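Local coordinates for protein necrotic enteritis toxin B (Clostridium perfringens, PDB 4I0N) that forms pores in membranes as a toxin of the leukocidin/hemolysin family, probably by assembling into a ring of subunits as its alpha-hemolysin-like relatives do, at residues S29-H34 / K38-G43; T44-P49 / K53-L58; T84-V89 / I157-D162; K277-W280 / I285-Y288. All blocks are in the same frame, centred on the assembly; numbering follows the deposited sequence. Where two conformers were deposited one is given.

Contact 1 (S29-H34 / K38-G43). With MG (magnesium ion), chain E.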
loop_
_atom_site.group_PDB
_atom_site.type_symbol
_atom_site.label_atom_id
_atom_site.label_comp_id
_atom_site.label_asym_id
_atom_site.label_seq_id
_atom_site.Cartn_x
_atom_site.Cartn_y
_atom_site.Cartn_z
ATOM N N SER A 29 7.238 -17.810 -3.443
ATOM C CA SER A 29 6.290 -16.724 -3.672
ATOM C C SER A 29 4.930 -17.317 -3.985
ATOM O O SER A 29 4.841 -18.432 -4.551
ATOM C CB SER A 29 6.752 -15.853 -4.858
ATOM O OG SER A 29 5.856 -14.763 -5.102
ATOM N N ASP A 30 3.875 -16.582 -3.636
ATOM C CA ASP A 30 2.538 -16.912 -4.129
ATOM C C ASP A 30 1.784 -15.620 -4.407
ATOM O O ASP A 30 2.162 -14.541 -3.940
ATOM C CB ASP A 30 1.780 -17.791 -3.128
ATOM C CG ASP A 30 0.740 -18.663 -3.792
ATOM O OD1 ASP A 30 0.540 -18.513 -5.010
ATOM O OD2 ASP A 30 0.111 -19.491 -3.097
ATOM N N THR A 31 0.740 -15.724 -5.211
ATOM C CA THR A 31 -0.012 -14.548 -5.610
ATOM C C THR A 31 -1.502 -14.871 -5.593
ATOM O O THR A 31 -1.895 -16.010 -5.813
ATOM C CB THR A 31 0.503 -13.996 -6.987
ATOM O OG1 THR A 31 -0.368 -12.961 -7.484
ATOM C CG2 THR A 31 0.628 -15.109 -8.020
ATOM N N ALA A 32 -2.314 -13.849 -5.338
ATOM C CA ALA A 32 -3.766 -13.976 -5.291
ATOM C C ALA A 32 -4.351 -12.690 -5.845
ATOM O O ALA A 32 -3.692 -11.649 -5.822
ATOM C CB ALA A 32 -4.247 -14.180 -3.854
ATOM N N SER A 33 -5.576 -12.760 -6.347
ATOM C CA SER A 33 -6.253 -11.553 -6.785
ATOM C C SER A 33 -7.755 -11.749 -6.699
ATOM O O SER A 33 -8.284 -12.894 -6.661
ATOM C CB SER A 33 -5.868 -11.179 -8.228
ATOM O OG SER A 33 -6.377 -12.126 -9.143
ATOM N N HIS A 34 -8.451 -10.624 -6.718
ATOM C CA HIS A 34 -9.887 -10.634 -6.686
ATOM C C HIS A 34 -10.364 -9.257 -7.132
ATOM O O HIS A 34 -9.967 -8.263 -6.560
ATOM C CB HIS A 34 -10.366 -10.911 -5.246
ATOM C CG HIS A 34 -11.851 -10.980 -5.122
ATOM N ND1 HIS A 34 -12.588 -11.998 -5.684
ATOM C CD2 HIS A 34 -12.741 -10.155 -4.521
ATOM C CE1 HIS A 34 -13.868 -11.808 -5.417
ATOM N NE2 HIS A 34 -13.988 -10.693 -4.719
ATOM N N LYS A 38 -4.762 -7.080 -6.158
ATOM C CA LYS A 38 -3.738 -8.127 -6.287
ATOM C C LYS A 38 -2.754 -8.102 -5.130
ATOM O O LYS A 38 -2.341 -7.038 -4.692
ATOM C CB LYS A 38 -2.952 -7.916 -7.582
ATOM C CG LYS A 38 -3.811 -7.903 -8.819
ATOM C CD LYS A 38 -2.970 -7.629 -10.076
ATOM C CE LYS A 38 -3.868 -7.471 -11.312
ATOM N NZ LYS A 38 -4.739 -6.257 -11.169
ATOM N N ALA A 39 -2.363 -9.277 -4.650
ATOM C CA ALA A 39 -1.308 -9.389 -3.638
ATOM C C ALA A 39 -0.375 -10.507 -4.019
ATOM O O ALA A 39 -0.811 -11.676 -4.161
ATOM C CB ALA A 39 -1.892 -9.669 -2.280
ATOM N N THR A 40 0.910 -10.155 -4.154
ATOM C CA THR A 40 1.961 -11.148 -4.335
ATOM C C THR A 40 2.868 -11.058 -3.130
ATOM O O THR A 40 3.412 -9.985 -2.844
ATOM C CB THR A 40 2.775 -10.876 -5.616
ATOM O OG1 THR A 40 1.929 -11.064 -6.761
ATOM C CG2 THR A 40 3.977 -11.849 -5.723
ATOM N N LEU A 41 3.019 -12.173 -2.424
ATOM C CA LEU A 41 3.878 -12.219 -1.233
ATOM C C LEU A 41 5.043 -13.152 -1.526
ATOM O O LEU A 41 4.843 -14.347 -1.802
ATOM C CB LEU A 41 3.094 -12.699 0.006
ATOM C CG LEU A 41 3.840 -12.559 1.339
ATOM C CD1 LEU A 41 4.111 -11.085 1.679
ATOM C CD2 LEU A 41 3.039 -13.203 2.449
ATOM N N SER A 42 6.256 -12.598 -1.504
ATOM C CA SER A 42 7.462 -13.368 -1.808
ATOM C C SER A 42 8.316 -13.412 -0.569
ATOM O O SER A 42 8.348 -12.453 0.212
ATOM C CB SER A 42 8.272 -12.738 -2.950
ATOM O OG SER A 42 7.437 -12.603 -4.084
ATOM N N GLY A 43 9.024 -14.523 -0.396
ATOM C CA GLY A 43 9.798 -14.725 0.827
ATOM C C GLY A 43 11.200 -15.206 0.553
ATOM O O GLY A 43 11.439 -15.968 -0.398
HETATM MG MG MG E . -0.397 -19.779 -6.564
HETATM O O HOH W 1 -1.757 -20.255 -5.103
HETATM O O HOH W 2 -1.294 -18.039 -7.389
HETATM O O HOH W 3 1.392 -19.364 -7.678
HETATM O O HOH W 4 1.021 -21.566 -5.784
#

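Contact 2 (T44-P49 / K53-L58)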
loop_
_atom_site.group_PDB
_atom_site.type_symbol
_atom_site.label_atom_id
_atom_site.label_comp_id
_atom_site.label_asym_id
_atom_site.label_seq_id
_atom_site.Cartn_x
_atom_site.Cartn_y
_atom_site.Cartn_z
ATOM N N THR A 44 12.127 -14.741 1.385
ATOM C CA THR A 44 13.454 -15.340 1.459
ATOM C C THR A 44 13.634 -15.848 2.885
ATOM O O THR A 44 13.734 -15.051 3.820
ATOM C CB THR A 44 14.543 -14.313 1.142
ATOM O OG1 THR A 44 14.226 -13.680 -0.104
ATOM C CG2 THR A 44 15.898 -15.010 1.049
ATOM N N PHE A 45 13.640 -17.168 3.045
ATOM C CA PHE A 45 13.843 -17.797 4.354
ATOM C C PHE A 45 15.316 -18.013 4.542
ATOM O O PHE A 45 15.998 -18.466 3.604
ATOM C CB PHE A 45 13.165 -19.182 4.405
ATOM C CG PHE A 45 11.650 -19.149 4.310
ATOM C CD1 PHE A 45 10.863 -19.184 5.462
ATOM C CD2 PHE A 45 11.017 -19.134 3.062
ATOM C CE1 PHE A 45 9.470 -19.172 5.371
ATOM C CE2 PHE A 45 9.612 -19.135 2.969
ATOM C CZ PHE A 45 8.848 -19.156 4.124
ATOM N N ILE A 46 15.813 -17.733 5.744
ATOM C CA ILE A 46 17.222 -17.975 6.037
ATOM C C ILE A 46 17.306 -19.002 7.149
ATOM O O ILE A 46 16.626 -18.873 8.167
ATOM C CB ILE A 46 17.987 -16.686 6.471
ATOM C CG1 ILE A 46 17.878 -15.584 5.411
ATOM C CG2 ILE A 46 19.456 -16.982 6.730
ATOM C CD1 ILE A 46 16.983 -14.465 5.838
ATOM N N GLU A 47 18.108 -20.033 6.919
ATOM C CA GLU A 47 18.451 -21.010 7.941
ATOM C C GLU A 47 19.911 -20.708 8.237
ATOM O O GLU A 47 20.808 -21.081 7.459
ATOM C CB GLU A 47 18.285 -22.451 7.436
ATOM C CG GLU A 47 16.851 -22.838 7.080
ATOM C CD GLU A 47 15.920 -22.934 8.291
ATOM O OE1 GLU A 47 16.402 -22.961 9.452
ATOM O OE2 GLU A 47 14.699 -23.021 8.067
ATOM N N ASP A 48 20.114 -20.013 9.356
ATOM C CA ASP A 48 21.399 -19.454 9.746
ATOM C C ASP A 48 21.919 -20.187 10.987
ATOM O O ASP A 48 21.337 -20.061 12.067
ATOM C CB ASP A 48 21.202 -17.952 10.026
ATOM C CG ASP A 48 22.504 -17.202 10.263
ATOM O OD1 ASP A 48 23.578 -17.826 10.345
ATOM O OD2 ASP A 48 22.444 -15.942 10.357
ATOM N N PRO A 49 23.019 -20.961 10.840
ATOM C CA PRO A 49 23.671 -21.655 11.974
ATOM C C PRO A 49 24.310 -20.701 12.982
ATOM O O PRO A 49 24.763 -21.143 14.047
ATOM C CB PRO A 49 24.783 -22.490 11.308
ATOM C CG PRO A 49 24.590 -22.358 9.820
ATOM C CD PRO A 49 23.759 -21.130 9.581
ATOM N N LYS A 53 17.639 -17.561 16.266
ATOM C CA LYS A 53 16.278 -17.598 15.728
ATOM C C LYS A 53 16.299 -17.870 14.212
ATOM O O LYS A 53 17.383 -18.014 13.616
ATOM C CB LYS A 53 15.531 -16.296 16.048
ATOM C CG LYS A 53 15.347 -16.042 17.562
ATOM C CD LYS A 53 14.491 -14.809 17.858
ATOM C CE LYS A 53 12.997 -15.113 17.802
ATOM N NZ LYS A 53 12.493 -16.004 18.898
ATOM N N LYS A 54 15.109 -17.960 13.607
ATOM C CA LYS A 54 14.954 -18.100 12.147
ATOM C C LYS A 54 14.369 -16.808 11.651
ATOM O O LYS A 54 13.567 -16.211 12.352
ATOM C CB LYS A 54 13.875 -19.133 11.787
ATOM C CG LYS A 54 14.184 -20.539 12.026
ATOM C CD LYS A 54 13.264 -21.369 11.209
ATOM C CE LYS A 54 11.988 -21.713 11.903
ATOM N NZ LYS A 54 11.696 -23.138 11.554
ATOM N N THR A 55 14.708 -16.423 10.423
ATOM C CA THR A 55 14.206 -15.184 9.833
ATOM C C THR A 55 13.710 -15.396 8.408
ATOM O O THR A 55 14.280 -16.172 7.649
ATOM C CB THR A 55 15.317 -14.098 9.815
ATOM O OG1 THR A 55 15.804 -13.903 11.150
ATOM C CG2 THR A 55 14.791 -12.762 9.229
ATOM N N ALA A 56 12.628 -14.716 8.051
ATOM C CA ALA A 56 12.225 -14.650 6.655
ATOM C C ALA A 56 12.075 -13.178 6.291
ATOM O O ALA A 56 11.455 -12.433 7.027
ATOM C CB ALA A 56 10.921 -15.372 6.445
ATOM N N LEU A 57 12.641 -12.767 5.165
ATOM C CA LEU A 57 12.386 -11.435 4.622
ATOM C C LEU A 57 11.211 -11.609 3.658
ATOM O O LEU A 57 11.242 -12.491 2.797
ATOM C CB LEU A 57 13.607 -10.913 3.854
ATOM C CG LEU A 57 14.894 -10.611 4.638
ATOM C CD1 LEU A 57 15.889 -9.921 3.733
ATOM C CD2 LEU A 57 14.627 -9.729 5.848
ATOM N N LEU A 58 10.169 -10.803 3.825
ATOM C CA LEU A 58 8.989 -10.910 2.983
ATOM C C LEU A 58 8.827 -9.647 2.132
ATOM O O LEU A 58 9.100 -8.539 2.591
ATOM C CB LEU A 58 7.723 -11.128 3.846
ATOM C CG LEU A 58 7.711 -12.370 4.750
ATOM C CD1 LEU A 58 6.370 -12.508 5.429
ATOM C CD2 LEU A 58 8.013 -13.625 3.950
HETATM O O HOH W 5 11.613 -11.889 -0.109
HETATM O O HOH W 6 17.953 -18.904 10.609
HETATM O O HOH W 7 14.356 -24.242 11.041
HETATM O O HOH W 8 12.136 -23.117 8.809
#

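Contact 3 (T84-V89 / I157-D162)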
loop_
_atom_site.group_PDB
_atom_site.type_symbol
_atom_site.label_atom_id
_atom_site.label_comp_id
_atom_site.label_asym_id
_atom_site.label_seq_id
_atom_site.Cartn_x
_atom_site.Cartn_y
_atom_site.Cartn_z
ATOM N N THR A 84 -7.526 7.842 0.360
ATOM C CA THR A 84 -6.519 7.087 1.133
ATOM C C THR A 84 -6.516 5.614 0.730
ATOM O O THR A 84 -7.577 4.963 0.698
ATOM C CB THR A 84 -6.719 7.192 2.703
ATOM O OG1 THR A 84 -6.525 8.554 3.134
ATOM C CG2 THR A 84 -5.696 6.292 3.442
ATOM N N TYR A 85 -5.326 5.087 0.430
ATOM C CA TYR A 85 -5.146 3.639 0.400
ATOM C C TYR A 85 -4.480 3.188 1.715
ATOM O O TYR A 85 -3.442 3.707 2.083
ATOM C CB TYR A 85 -4.245 3.244 -0.752
ATOM C CG TYR A 85 -4.759 3.567 -2.124
ATOM C CD1 TYR A 85 -5.453 2.597 -2.873
ATOM C CD2 TYR A 85 -4.494 4.809 -2.716
ATOM C CE1 TYR A 85 -5.895 2.866 -4.179
ATOM C CE2 TYR A 85 -4.950 5.101 -4.029
ATOM C CZ TYR A 85 -5.643 4.116 -4.743
ATOM O OH TYR A 85 -6.068 4.382 -6.033
ATOM N N ARG A 86 -5.067 2.204 2.391
ATOM C CA ARG A 86 -4.486 1.640 3.608
ATOM C C ARG A 86 -4.067 0.196 3.375
ATOM O O ARG A 86 -4.846 -0.621 2.831
ATOM C CB ARG A 86 -5.473 1.682 4.761
ATOM C CG ARG A 86 -4.855 1.108 6.062
ATOM C CD ARG A 86 -5.761 1.389 7.257
ATOM N NE ARG A 86 -5.774 2.813 7.558
ATOM C CZ ARG A 86 -6.543 3.391 8.480
ATOM N NH1 ARG A 86 -7.380 2.670 9.213
ATOM N NH2 ARG A 86 -6.471 4.706 8.669
ATOM N N ILE A 87 -2.841 -0.114 3.786
ATOM C CA ILE A 87 -2.305 -1.469 3.620
ATOM C C ILE A 87 -1.927 -1.941 5.016
ATOM O O ILE A 87 -1.127 -1.305 5.688
ATOM C CB ILE A 87 -1.076 -1.491 2.662
ATOM C CG1 ILE A 87 -1.509 -1.236 1.206
ATOM C CG2 ILE A 87 -0.312 -2.848 2.737
ATOM C CD1 ILE A 87 -1.547 0.209 0.800
ATOM N N ASN A 88 -2.510 -3.062 5.444
ATOM C CA ASN A 88 -2.138 -3.653 6.723
ATOM C C ASN A 88 -1.508 -5.005 6.430
ATOM O O ASN A 88 -2.033 -5.776 5.611
ATOM C CB ASN A 88 -3.352 -3.879 7.617
ATOM C CG ASN A 88 -4.118 -2.610 7.940
ATOM O OD1 ASN A 88 -3.561 -1.521 8.059
ATOM N ND2 ASN A 88 -5.419 -2.757 8.100
ATOM N N VAL A 89 -0.394 -5.291 7.092
ATOM C CA VAL A 89 0.192 -6.607 7.004
ATOM C C VAL A 89 0.254 -7.137 8.441
ATOM O O VAL A 89 0.919 -6.546 9.288
ATOM C CB VAL A 89 1.587 -6.559 6.341
ATOM C CG1 VAL A 89 2.181 -7.939 6.291
ATOM C CG2 VAL A 89 1.499 -5.993 4.902
ATOM N N ILE A 157 2.414 7.209 5.079
ATOM C CA ILE A 157 2.562 7.362 6.531
ATOM C C ILE A 157 2.554 5.958 7.107
ATOM O O ILE A 157 1.548 5.248 6.988
ATOM C CB ILE A 157 1.394 8.184 7.135
ATOM C CG1 ILE A 157 1.314 9.566 6.448
ATOM C CG2 ILE A 157 1.527 8.287 8.676
ATOM C CD1 ILE A 157 -0.047 10.241 6.557
ATOM N N GLN A 158 3.662 5.522 7.702
ATOM C CA GLN A 158 3.591 4.242 8.419
ATOM C C GLN A 158 2.881 4.484 9.750
ATOM O O GLN A 158 3.430 5.117 10.648
ATOM C CB GLN A 158 4.952 3.578 8.620
ATOM C CG GLN A 158 4.790 2.162 9.227
ATOM C CD GLN A 158 6.075 1.350 9.287
ATOM O OE1 GLN A 158 7.119 1.846 9.714
ATOM N NE2 GLN A 158 5.991 0.073 8.880
ATOM N N ARG A 159 1.643 4.019 9.849
ATOM C CA ARG A 159 0.770 4.349 10.981
ATOM C C ARG A 159 0.871 3.343 12.122
ATOM O O ARG A 159 0.570 3.682 13.272
ATOM C CB ARG A 159 -0.678 4.491 10.514
ATOM C CG ARG A 159 -1.157 3.341 9.626
ATOM C CD ARG A 159 -2.605 3.509 9.193
ATOM N NE ARG A 159 -3.512 3.550 10.341
ATOM C CZ ARG A 159 -4.013 2.484 10.961
ATOM N NH1 ARG A 159 -3.707 1.255 10.563
ATOM N NH2 ARG A 159 -4.830 2.647 11.998
ATOM N N LYS A 160 1.294 2.119 11.804
ATOM C CA LYS A 160 1.546 1.098 12.835
ATOM C C LYS A 160 2.812 0.318 12.508
ATOM O O LYS A 160 3.093 0.021 11.345
ATOM C CB LYS A 160 0.362 0.119 12.963
ATOM C CG LYS A 160 -0.982 0.757 13.332
ATOM C CD LYS A 160 -1.027 1.190 14.794
ATOM C CE LYS A 160 -2.280 2.014 15.067
ATOM N NZ LYS A 160 -2.382 2.383 16.504
ATOM N N ASP A 161 3.595 0.019 13.545
ATOM C CA ASP A 161 4.825 -0.737 13.367
ATOM C C ASP A 161 5.111 -1.497 14.657
ATOM O O ASP A 161 5.996 -1.118 15.437
ATOM C CB ASP A 161 5.992 0.194 13.000
ATOM N N ASP A 162 4.329 -2.548 14.913
ATOM C CA ASP A 162 4.580 -3.367 16.090
ATOM C C ASP A 162 4.793 -4.831 15.725
ATOM O O ASP A 162 4.843 -5.165 14.539
ATOM C CB ASP A 162 3.528 -3.164 17.190
ATOM C CG ASP A 162 2.145 -3.614 16.795
ATOM O OD1 ASP A 162 1.987 -4.662 16.142
ATOM O OD2 ASP A 162 1.174 -2.933 17.196
#

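Contact 4 (K277-W280 / I285-Y288)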
loop_
_atom_site.group_PDB
_atom_site.type_symbol
_atom_site.label_atom_id
_atom_site.label_comp_id
_atom_site.label_asym_id
_atom_site.label_seq_id
_atom_site.Cartn_x
_atom_site.Cartn_y
_atom_site.Cartn_z
ATOM N N LYS A 277 -0.259 -18.628 4.176
ATOM C CA LYS A 277 0.474 -19.452 5.141
ATOM C C LYS A 277 1.975 -19.284 4.917
ATOM O O LYS A 277 2.470 -19.442 3.792
ATOM C CB LYS A 277 0.074 -20.925 4.960
ATOM C CG LYS A 277 0.739 -21.884 5.949
ATOM C CD LYS A 277 0.213 -23.304 5.770
ATOM C CE LYS A 277 0.992 -24.289 6.681
ATOM N NZ LYS A 277 0.349 -25.650 6.750
ATOM N N ILE A 278 2.704 -18.986 5.991
ATOM C CA ILE A 278 4.151 -18.997 5.970
ATOM C C ILE A 278 4.568 -20.384 6.441
ATOM O O ILE A 278 4.500 -20.701 7.630
ATOM C CB ILE A 278 4.751 -17.907 6.880
ATOM C CG1 ILE A 278 4.111 -16.533 6.584
ATOM C CG2 ILE A 278 6.277 -17.860 6.748
ATOM C CD1 ILE A 278 4.286 -16.069 5.117
ATOM N N ASN A 279 4.975 -21.213 5.491
ATOM C CA ASN A 279 5.316 -22.594 5.780
ATOM C C ASN A 279 6.808 -22.624 6.084
ATOM O O ASN A 279 7.622 -22.779 5.168
ATOM C CB ASN A 279 4.984 -23.476 4.568
ATOM C CG ASN A 279 5.080 -24.969 4.879
ATOM O OD1 ASN A 279 5.837 -25.395 5.755
ATOM N ND2 ASN A 279 4.326 -25.759 4.150
ATOM N N TRP A 280 7.176 -22.410 7.346
ATOM C CA TRP A 280 8.602 -22.347 7.702
ATOM C C TRP A 280 9.266 -23.701 7.464
ATOM O O TRP A 280 10.423 -23.768 7.004
ATOM C CB TRP A 280 8.775 -21.933 9.172
ATOM C CG TRP A 280 8.287 -20.546 9.475
ATOM C CD1 TRP A 280 7.012 -20.157 9.793
ATOM C CD2 TRP A 280 9.086 -19.370 9.498
ATOM N NE1 TRP A 280 6.975 -18.800 10.020
ATOM C CE2 TRP A 280 8.240 -18.294 9.850
ATOM C CE3 TRP A 280 10.449 -19.125 9.276
ATOM C CZ2 TRP A 280 8.705 -16.969 9.955
ATOM C CZ3 TRP A 280 10.919 -17.809 9.383
ATOM C CH2 TRP A 280 10.045 -16.757 9.735
ATOM N N ILE A 285 5.636 -20.123 0.673
ATOM C CA ILE A 285 4.528 -19.210 0.914
ATOM C C ILE A 285 3.314 -19.732 0.159
ATOM O O ILE A 285 3.388 -20.008 -1.039
ATOM C CB ILE A 285 4.875 -17.773 0.520
ATOM C CG1 ILE A 285 5.945 -17.235 1.469
ATOM C CG2 ILE A 285 3.629 -16.881 0.568
ATOM C CD1 ILE A 285 6.515 -15.922 1.045
ATOM N N GLU A 286 2.202 -19.900 0.887
ATOM C CA GLU A 286 1.007 -20.589 0.319
ATOM C C GLU A 286 -0.282 -19.809 0.585
ATOM O O GLU A 286 -0.740 -19.722 1.717
ATOM C CB GLU A 286 0.880 -21.992 0.903
ATOM C CG GLU A 286 2.143 -22.850 0.691
ATOM C CD GLU A 286 2.260 -24.057 1.631
ATOM O OE1 GLU A 286 1.504 -24.160 2.611
ATOM O OE2 GLU A 286 3.142 -24.897 1.375
ATOM N N TYR A 287 -0.876 -19.262 -0.466
ATOM C CA TYR A 287 -2.134 -18.535 -0.328
ATOM C C TYR A 287 -3.244 -19.457 0.173
ATOM O O TYR A 287 -3.348 -20.593 -0.298
ATOM C CB TYR A 287 -2.526 -17.933 -1.681
ATOM C CG TYR A 287 -3.868 -17.275 -1.655
ATOM C CD1 TYR A 287 -4.085 -16.133 -0.880
ATOM C CD2 TYR A 287 -4.917 -17.779 -2.417
ATOM C CE1 TYR A 287 -5.316 -15.507 -0.848
ATOM C CE2 TYR A 287 -6.169 -17.165 -2.396
ATOM C CZ TYR A 287 -6.351 -16.025 -1.600
ATOM O OH TYR A 287 -7.573 -15.407 -1.566
ATOM N N TYR A 288 -4.022 -18.994 1.160
ATOM C CA TYR A 288 -5.182 -19.731 1.684
ATOM C C TYR A 288 -6.385 -19.346 0.848
ATOM O O TYR A 288 -6.778 -18.175 0.853
ATOM C CB TYR A 288 -5.494 -19.312 3.134
ATOM C CG TYR A 288 -4.770 -20.060 4.236
ATOM C CD1 TYR A 288 -3.837 -19.403 5.039
ATOM C CD2 TYR A 288 -5.055 -21.400 4.510
ATOM C CE1 TYR A 288 -3.187 -20.061 6.084
ATOM C CE2 TYR A 288 -4.399 -22.087 5.550
ATOM C CZ TYR A 288 -3.464 -21.405 6.338
ATOM O OH TYR A 288 -2.812 -22.066 7.380
HETATM O O HOH W 9 0.824 -26.407 3.925
#

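Contact 1 (S29-H34 / K38-G43)
Ser-29 to Ser-33 pair in antiparallel register with Lys-38 to Ser-42, the two strand axes about 4.8 Å apart and their directions 170° from each other. This is the tight end of the beta hairpin made by strands 21-34 and 37-47 in the six-stranded sheet of the toxin. Asp-30 and Leu-41 exchange both backbone hydrogen bonds, and so do Ala-32 and Ala-39. One face of the hairpin is polar: Ser-29 lies beside Ser-42, with OG to OG at 2.9 Å, and Thr-31 lies across from Thr-40. OG1 of Thr-31 sits 3.1 Å from OG1 of Thr-40, a possible hydrogen bond only, since the proton has another acceptor within reach. Farther along, CB of Ser-33 rests at 3.9 Å from CG of Lys-38, whose amine turns back to the carbonyl of Gly-36. On the other face Ala-32, Ala-39 and Leu-41 pack on phenylalanines of strand 258-279. Asp-30, with CG anti to its own backbone N (chi1 -153°), reaches from that face to a magnesium ion. Its OD2 takes the N-H of Tyr-287, while the N-H of Thr-31 meets OD1 from above the carboxylate plane at 2.8 Å; together these hold the carboxylate. OD1 binds the magnesium at 2.2 Å, and one metal-bound water donates to Thr-31 O at 2.6 Å.

Contact 2 (T44-P49 / K53-L58)
Glu-47 and Lys-54 lie side by side across this antiparallel hairpin of strands 37-47 and 53-65, their side chains pointing the same way. The carboxylate runs along the lysine's aliphatic part, with OE2 of Glu-47 3.8 Å from Lys-54 CD. That same Glu-47 OE2 stays 4.6 Å from Lys-54 NZ. Two waters fill the interval: each accepts a hydrogen bond from Lys-54 NZ, one also lying within reach of OE1 and the other of OE2. A bend at chi2 (-69°) folds the glutamate back to reach this position. Its OE2 is also held by His-283 NE2, and the lysine also donates to the carbonyls of Ala-234 and Lys-232.

On the same side, next along the strands, the Phe-45 ring meets the Ala-56 methyl obliquely, CD1 to CB at 3.9 Å, while His-283 packs edge-to-face on that ring. From the opposite side of the sheet, CD1 of Ile-46 swings over the carbonyl of Thr-55, 3.7 Å from its O. The same oxygen accepts the Ile-46 N-H at 2.9 Å. Thr-44 and Leu-57 exchange both backbone bonds. The charges of Glu-47 and the buried Lys-54 are thus coupled through water rather than by direct contact of the charged atoms, which probably softens their attraction.

Contact 3 (T84-V89 / I157-D162)
Arg-86 and Arg-159 stack their guanidinium groups flat on one another, centres 3.7 Å apart and planes 9° from parallel, though the two side chains come in at about a right angle. The stack bridges the beta sheet over an intervening strand: 165-172 runs between strands 76-92 and 154-162, so no backbone bond links the two segments. The overlap is displaced. NE of Arg-159 lies over the rim of the Arg-86 group, 3.6 Å from its CZ, and CD of Arg-159 comes 3.6 Å from NE of Arg-86. Arg-159 gets there with CG wedged between its backbone N and carbonyl carbon (chi1 48°) and a bend at chi3. Beside the stack, Asn-88 OD1 stands 3.7 Å from NH1 of Arg-159, the amide turned 45° against the guanidinium.

The middle strand supplies groups that hold this arrangement. Asp-169 makes a salt bridge with Arg-86 NE and a long, weak ion pair with Arg-159 NE, so that its negative charge would offset the closeness of two cations. Ser-167 OG bonds to both Arg-159 NH1 and Asn-88 OD1. From strand 236-255, on the other side of 76-92, Glu-242 accepts from Asn-88 ND2. Arg-159 and Lys-160 both face Ser-167 in a classic beta bulge. The bulge brings Lys-160 to the second face of the Arg-159 guanidinium, where its CG sits 3.9 Å above the plane.

Contact 4 (K277-W280 / I285-Y288)
The beta hairpin of strands 258-279 and 284-287, at the C-terminal end of the chain, is held here by Lys-277 and Glu-286. They exchange both backbone hydrogen bonds, N of Lys-277 reaching O of Glu-286 at 2.7 Å. The two side chains lie alongside each other and point the same way. Lys-277 is fully extended, its CG anti to its own N (chi1 -178°), and this lays CD 3.5 Å from OE1 of Glu-286. The charged ends do not touch: one water accepts from NZ at 3.0 Å and donates to OE1 at 2.7 Å. The carboxylate's other oxygen, OE2, takes the N-H of Asn-279 ND2 at 3.1 Å from above its plane, with amide and carboxylate nearly perpendicular (87°). Asn-279 is also the centre of an inverse gamma turn, and its OD1 accepts from Asp-282 N. On the flank, the ring of Tyr-288 crosses the Lys-277 chain, CE1 at 3.6 Å from CB.

On the other face, Ile-278 lays CG2 over the Trp-280 ring. That isoleucine also packs on Leu-41 and Phe-45 of strand 37-47 and Leu-58 of strand 53-65, while strand 236-255 pairs with 258-279 alongside.

Contacts 1 and 2 are successive hairpins of the six-stranded sheet, sharing strand 37-47, with centres 20 Å apart; Leu-58 packs against Leu-41 and Gly-43 where they meet. Contact 4, much later in the chain, belongs to the second sheet, yet its hairpin touches both: its centre is about 11 Å from that of contact 1 and 15 Å from that of contact 2. There Tyr-287 packs on Ala-32, and Trp-280 covers Phe-45 and Ala-56, so the C-terminal hairpin packs where the two sheets meet. Contact 3, between them in sequence, shares contact 4's sheet, centres 22 Å apart, and touches none of the others. Together they describe a beta sandwich, as in alpha-hemolysin-type toxins.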